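Local coordinates for putative uronate isomerase (Thermotoga maritima, PDB 4NAR), which is of unestablished function but carries a lactate racemase N-terminal domain and may have lactate racemase activity, at residues F109-M121 with P198-I210. Sequence-based numbering, arbitrary orientation.
Sequences FVGTLPAGFVSEM and PARKIINRASEMI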
loop_
_atom_site.group_PDB
_atom_site.type_symbol
_atom_site.label_atom_id
_atom_site.label_comp_id
_atom_site.label_asym_id
_atom_site.label_seq_id
_atom_site.Cartn_x
_atom_site.Cartn_y
_atom_site.Cartn_z
ATOM N N PHE A 109 -17.722 -5.178 -13.542
ATOM C CA PHE A 109 -18.287 -3.874 -13.230
ATOM C C PHE A 109 -19.320 -4.039 -12.114
ATOM O O PHE A 109 -20.229 -4.873 -12.238
ATOM C CB PHE A 109 -18.977 -3.317 -14.469
ATOM C CG PHE A 109 -19.625 -1.987 -14.247
ATOM C CD1 PHE A 109 -18.844 -0.865 -14.000
ATOM C CD2 PHE A 109 -21.015 -1.851 -14.277
ATOM C CE1 PHE A 109 -19.430 0.380 -13.792
ATOM C CE2 PHE A 109 -21.617 -0.612 -14.070
ATOM C CZ PHE A 109 -20.819 0.511 -13.831
ATOM N N VAL A 110 -19.218 -3.267 -11.034
ATOM C CA VAL A 110 -20.251 -3.394 -9.997
ATOM C C VAL A 110 -21.183 -2.181 -9.904
ATOM O O VAL A 110 -22.277 -2.272 -9.334
ATOM C CB VAL A 110 -19.693 -3.746 -8.572
ATOM C CG1 VAL A 110 -18.759 -4.944 -8.629
ATOM C CG2 VAL A 110 -19.006 -2.555 -7.937
ATOM N N GLY A 111 -20.749 -1.052 -10.458
ATOM C CA GLY A 111 -21.515 0.182 -10.355
ATOM C C GLY A 111 -20.617 1.403 -10.422
ATOM O O GLY A 111 -19.404 1.264 -10.594
ATOM N N THR A 112 -21.194 2.596 -10.293
ATOM C CA THR A 112 -20.412 3.826 -10.383
ATOM C C THR A 112 -20.469 4.637 -9.096
ATOM O O THR A 112 -21.450 4.565 -8.356
ATOM C CB THR A 112 -20.900 4.752 -11.531
ATOM O OG1 THR A 112 -22.319 4.886 -11.456
ATOM C CG2 THR A 112 -20.553 4.192 -12.902
ATOM N N LEU A 113 -19.406 5.398 -8.832
ATOM C CA LEU A 113 -19.474 6.507 -7.889
ATOM C C LEU A 113 -20.120 7.696 -8.615
ATOM O O LEU A 113 -19.733 8.020 -9.737
ATOM C CB LEU A 113 -18.069 6.886 -7.392
ATOM C CG LEU A 113 -17.304 5.816 -6.596
ATOM C CD1 LEU A 113 -15.923 6.314 -6.175
ATOM C CD2 LEU A 113 -18.095 5.383 -5.369
ATOM N N PRO A 114 -21.122 8.341 -7.988
ATOM C CA PRO A 114 -21.762 9.522 -8.596
ATOM C C PRO A 114 -20.839 10.746 -8.687
ATOM O O PRO A 114 -19.978 10.948 -7.822
ATOM C CB PRO A 114 -22.947 9.813 -7.657
ATOM C CG PRO A 114 -22.581 9.145 -6.349
ATOM C CD PRO A 114 -21.804 7.914 -6.752
ATOM N N ALA A 115 -21.045 11.552 -9.725
ATOM C CA ALA A 115 -20.183 12.686 -10.049
ATOM C C ALA A 115 -20.076 13.702 -8.923
ATOM O O ALA A 115 -18.992 14.248 -8.685
ATOM C CB ALA A 115 -20.672 13.372 -11.331
ATOM N N GLY A 116 -21.198 13.965 -8.252
ATOM C CA GLY A 116 -21.220 14.913 -7.150
ATOM C C GLY A 116 -20.232 14.557 -6.051
ATOM O O GLY A 116 -19.397 15.376 -5.642
ATOM N N PHE A 117 -20.323 13.320 -5.577
ATOM C CA PHE A 117 -19.425 12.809 -4.553
ATOM C C PHE A 117 -17.965 12.810 -5.030
ATOM O O PHE A 117 -17.065 13.227 -4.291
ATOM C CB PHE A 117 -19.882 11.406 -4.143
ATOM C CG PHE A 117 -18.895 10.675 -3.278
ATOM C CD1 PHE A 117 -18.728 11.021 -1.934
ATOM C CD2 PHE A 117 -18.122 9.638 -3.809
ATOM C CE1 PHE A 117 -17.798 10.341 -1.127
ATOM C CE2 PHE A 117 -17.195 8.953 -3.009
ATOM C CZ PHE A 117 -17.032 9.308 -1.666
ATOM N N VAL A 118 -17.740 12.357 -6.266
ATOM C CA VAL A 118 -16.397 12.344 -6.852
ATOM C C VAL A 118 -15.800 13.754 -6.882
ATOM O O VAL A 118 -14.655 13.982 -6.458
ATOM C CB VAL A 118 -16.407 11.730 -8.271
ATOM C CG1 VAL A 118 -15.134 12.096 -9.045
ATOM C CG2 VAL A 118 -16.581 10.213 -8.189
ATOM N N SER A 119 -16.604 14.696 -7.364
ATOM C CA SER A 119 -16.238 16.108 -7.379
ATOM C C SER A 119 -15.873 16.610 -5.973
ATOM O O SER A 119 -14.874 17.285 -5.792
ATOM C CB SER A 119 -17.385 16.933 -7.974
ATOM O OG SER A 119 -17.076 18.316 -7.975
ATOM N N GLU A 120 -16.677 16.255 -4.981
ATOM C CA GLU A 120 -16.449 16.702 -3.608
ATOM C C GLU A 120 -15.167 16.142 -2.977
ATOM O O GLU A 120 -14.522 16.819 -2.180
ATOM C CB GLU A 120 -17.655 16.347 -2.736
ATOM C CG GLU A 120 -18.073 17.462 -1.793
ATOM C CD GLU A 120 -17.987 17.052 -0.336
ATOM O OE1 GLU A 120 -18.880 16.297 0.119
ATOM O OE2 GLU A 120 -17.025 17.480 0.351
HETATM N N MSE A 121 -14.812 14.903 -3.313
HETATM C CA MSE A 121 -13.554 14.323 -2.840
HETATM C C MSE A 121 -12.338 14.929 -3.560
HETATM O O MSE A 121 -11.221 14.935 -3.024
HETATM C CB MSE A 121 -13.545 12.803 -3.057
HETATM C CG MSE A 121 -14.591 12.027 -2.276
HETATM SE SE MSE A 121 -14.428 12.277 -0.361
HETATM C CE MSE A 121 -16.048 13.369 -0.082
ATOM N N PRO A 198 -10.187 11.580 2.564
ATOM C CA PRO A 198 -10.959 11.407 1.316
ATOM C C PRO A 198 -10.847 10.028 0.646
ATOM O O PRO A 198 -11.874 9.501 0.196
ATOM C CB PRO A 198 -10.370 12.475 0.380
ATOM C CG PRO A 198 -9.819 13.524 1.304
ATOM C CD PRO A 198 -9.317 12.776 2.511
ATOM N N ALA A 199 -9.634 9.483 0.547
ATOM C CA ALA A 199 -9.418 8.183 -0.110
ATOM C C ALA A 199 -10.163 7.067 0.621
ATOM O O ALA A 199 -10.747 6.171 0.001
ATOM C CB ALA A 199 -7.930 7.848 -0.178
ATOM N N ARG A 200 -10.128 7.131 1.946
ATOM C CA ARG A 200 -10.825 6.177 2.786
ATOM C C ARG A 200 -12.370 6.307 2.557
ATOM O O ARG A 200 -13.090 5.302 2.461
ATOM C CB ARG A 200 -10.386 6.430 4.236
ATOM C CG ARG A 200 -10.128 5.211 5.103
ATOM C CD ARG A 200 -8.890 4.376 4.710
ATOM N NE ARG A 200 -9.291 2.973 4.666
ATOM C CZ ARG A 200 -8.499 1.903 4.715
ATOM N NH1 ARG A 200 -7.175 1.994 4.829
ATOM N NH2 ARG A 200 -9.069 0.705 4.642
ATOM N N LYS A 201 -12.874 7.532 2.407
ATOM C CA LYS A 201 -14.290 7.730 2.036
ATOM C C LYS A 201 -14.658 7.113 0.684
ATOM O O LYS A 201 -15.701 6.455 0.556
ATOM C CB LYS A 201 -14.653 9.214 2.009
ATOM C CG LYS A 201 -14.826 9.844 3.388
ATOM C CD LYS A 201 -15.027 11.363 3.263
ATOM C CE LYS A 201 -15.462 11.975 4.589
ATOM N NZ LYS A 201 -14.360 11.871 5.581
ATOM N N ILE A 202 -13.816 7.353 -0.324
ATOM C CA ILE A 202 -14.014 6.797 -1.665
ATOM C C ILE A 202 -13.987 5.261 -1.633
ATOM O O ILE A 202 -14.846 4.584 -2.221
ATOM C CB ILE A 202 -12.913 7.290 -2.637
ATOM C CG1 ILE A 202 -13.074 8.787 -2.912
ATOM C CG2 ILE A 202 -12.957 6.521 -3.948
ATOM C CD1 ILE A 202 -11.925 9.378 -3.719
ATOM N N ILE A 203 -12.991 4.728 -0.934
ATOM C CA ILE A 203 -12.804 3.292 -0.819
ATOM C C ILE A 203 -14.012 2.629 -0.171
ATOM O O ILE A 203 -14.488 1.589 -0.655
ATOM C CB ILE A 203 -11.507 2.961 -0.022
ATOM C CG1 ILE A 203 -10.277 3.181 -0.911
ATOM C CG2 ILE A 203 -11.535 1.524 0.527
ATOM C CD1 ILE A 203 -8.962 3.047 -0.164
ATOM N N ASN A 204 -14.499 3.224 0.922
ATOM C CA ASN A 204 -15.637 2.664 1.648
ATOM C C ASN A 204 -16.915 2.742 0.823
ATOM O O ASN A 204 -17.710 1.796 0.795
ATOM C CB ASN A 204 -15.850 3.376 2.981
ATOM C CG ASN A 204 -14.729 3.101 3.992
ATOM O OD1 ASN A 204 -13.835 2.255 3.763
ATOM N ND2 ASN A 204 -14.784 3.811 5.131
ATOM N N ARG A 205 -17.103 3.868 0.142
ATOM C CA ARG A 205 -18.311 4.075 -0.658
ATOM C C ARG A 205 -18.387 3.053 -1.783
ATOM O O ARG A 205 -19.423 2.418 -1.985
ATOM C CB ARG A 205 -18.365 5.510 -1.198
ATOM C CG ARG A 205 -19.507 5.793 -2.177
ATOM C CD ARG A 205 -20.884 5.531 -1.572
ATOM N NE ARG A 205 -21.973 5.862 -2.501
ATOM C CZ ARG A 205 -22.806 4.963 -3.033
ATOM N NH1 ARG A 205 -22.682 3.666 -2.721
ATOM N NH2 ARG A 205 -23.768 5.355 -3.871
ATOM N N ALA A 206 -17.276 2.859 -2.485
ATOM C CA ALA A 206 -17.219 1.894 -3.579
ATOM C C ALA A 206 -17.373 0.434 -3.097
ATOM O O ALA A 206 -18.039 -0.394 -3.745
ATOM C CB ALA A 206 -15.936 2.070 -4.322
ATOM N N SER A 207 -16.773 0.129 -1.948
ATOM C CA SER A 207 -16.788 -1.234 -1.428
ATOM C C SER A 207 -18.183 -1.688 -1.047
ATOM O O SER A 207 -18.480 -2.885 -1.079
ATOM C CB SER A 207 -15.863 -1.375 -0.223
ATOM O OG SER A 207 -14.547 -1.015 -0.592
ATOM N N GLU A 208 -19.026 -0.733 -0.661
ATOM C CA GLU A 208 -20.413 -1.036 -0.345
ATOM C C GLU A 208 -21.081 -1.754 -1.515
ATOM O O GLU A 208 -21.716 -2.798 -1.343
ATOM C CB GLU A 208 -21.167 0.249 -0.059
ATOM C CG GLU A 208 -21.365 0.515 1.412
ATOM C CD GLU A 208 -22.414 1.584 1.656
ATOM O OE1 GLU A 208 -22.131 2.784 1.395
ATOM O OE2 GLU A 208 -23.530 1.213 2.096
HETATM N N MSE A 209 -20.921 -1.193 -2.710
HETATM C CA MSE A 209 -21.527 -1.770 -3.908
HETATM C C MSE A 209 -20.924 -3.143 -4.235
HETATM O O MSE A 209 -21.595 -4.023 -4.791
HETATM C CB MSE A 209 -21.360 -0.817 -5.092
HETATM C CG MSE A 209 -22.500 0.180 -5.265
HETATM SE SE MSE A 209 -22.008 1.496 -6.625
HETATM C CE MSE A 209 -20.714 2.490 -5.559
ATOM N N ILE A 210 -19.651 -3.311 -3.886
ATOM C CA ILE A 210 -18.955 -4.572 -4.094
ATOM C C ILE A 210 -19.511 -5.647 -3.166
ATOM O O ILE A 210 -19.919 -6.718 -3.630
ATOM C CB ILE A 210 -17.422 -4.402 -3.885
ATOM C CG1 ILE A 210 -16.850 -3.472 -4.961
ATOM C CG2 ILE A 210 -16.694 -5.757 -3.867
ATOM C CD1 ILE A 210 -15.376 -3.182 -4.809
#
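Phe117 holds CG anti to its own backbone N (chi1 169°), and this turns the ring toward helix 198-210. Its rim enters edge-on, with CZ 3.9 Å from CA of Ile202. Arg205 also has CG opposite its backbone N (chi1 174°), which places that atom against Leu113 and Phe117. The aliphatic part does the touching: Arg205 CG lies 3.5 Å from Leu113 CD2. The other branch of Leu113, CD1, meets Ile202 CG2 at 3.7 Å. On its other branch, Ile202 CG1 runs alongside selenomethionine Met121 and comes 3.6 Å from its CG. With an alanine in place of Ile202, Leu113 CD1 and Met121 CG would probably lose their shared partner, and a gap would be likely to open between them. Met121 SE rests 3.8 Å from Lys201 CD and also near Pro198. Met121 CG lies over one face of the Phe117 ring, offset toward its rim. At the far end, Met209, also selenomethionine, brings CE to 3.6 Å from Thr112 O. Val110 CG2 packs on Ile210 CG1 at 3.8 Å. Helix 173-186 backs Ile202, and strand 130-135 pairs with strand 107-113. The contact is mainly apolar packing of a strand-turn-helix unit on one helix, with helices 115-121 and 198-210 nearly antiparallel at 159°, the unit lying within the lactate racemase N-terminal family region.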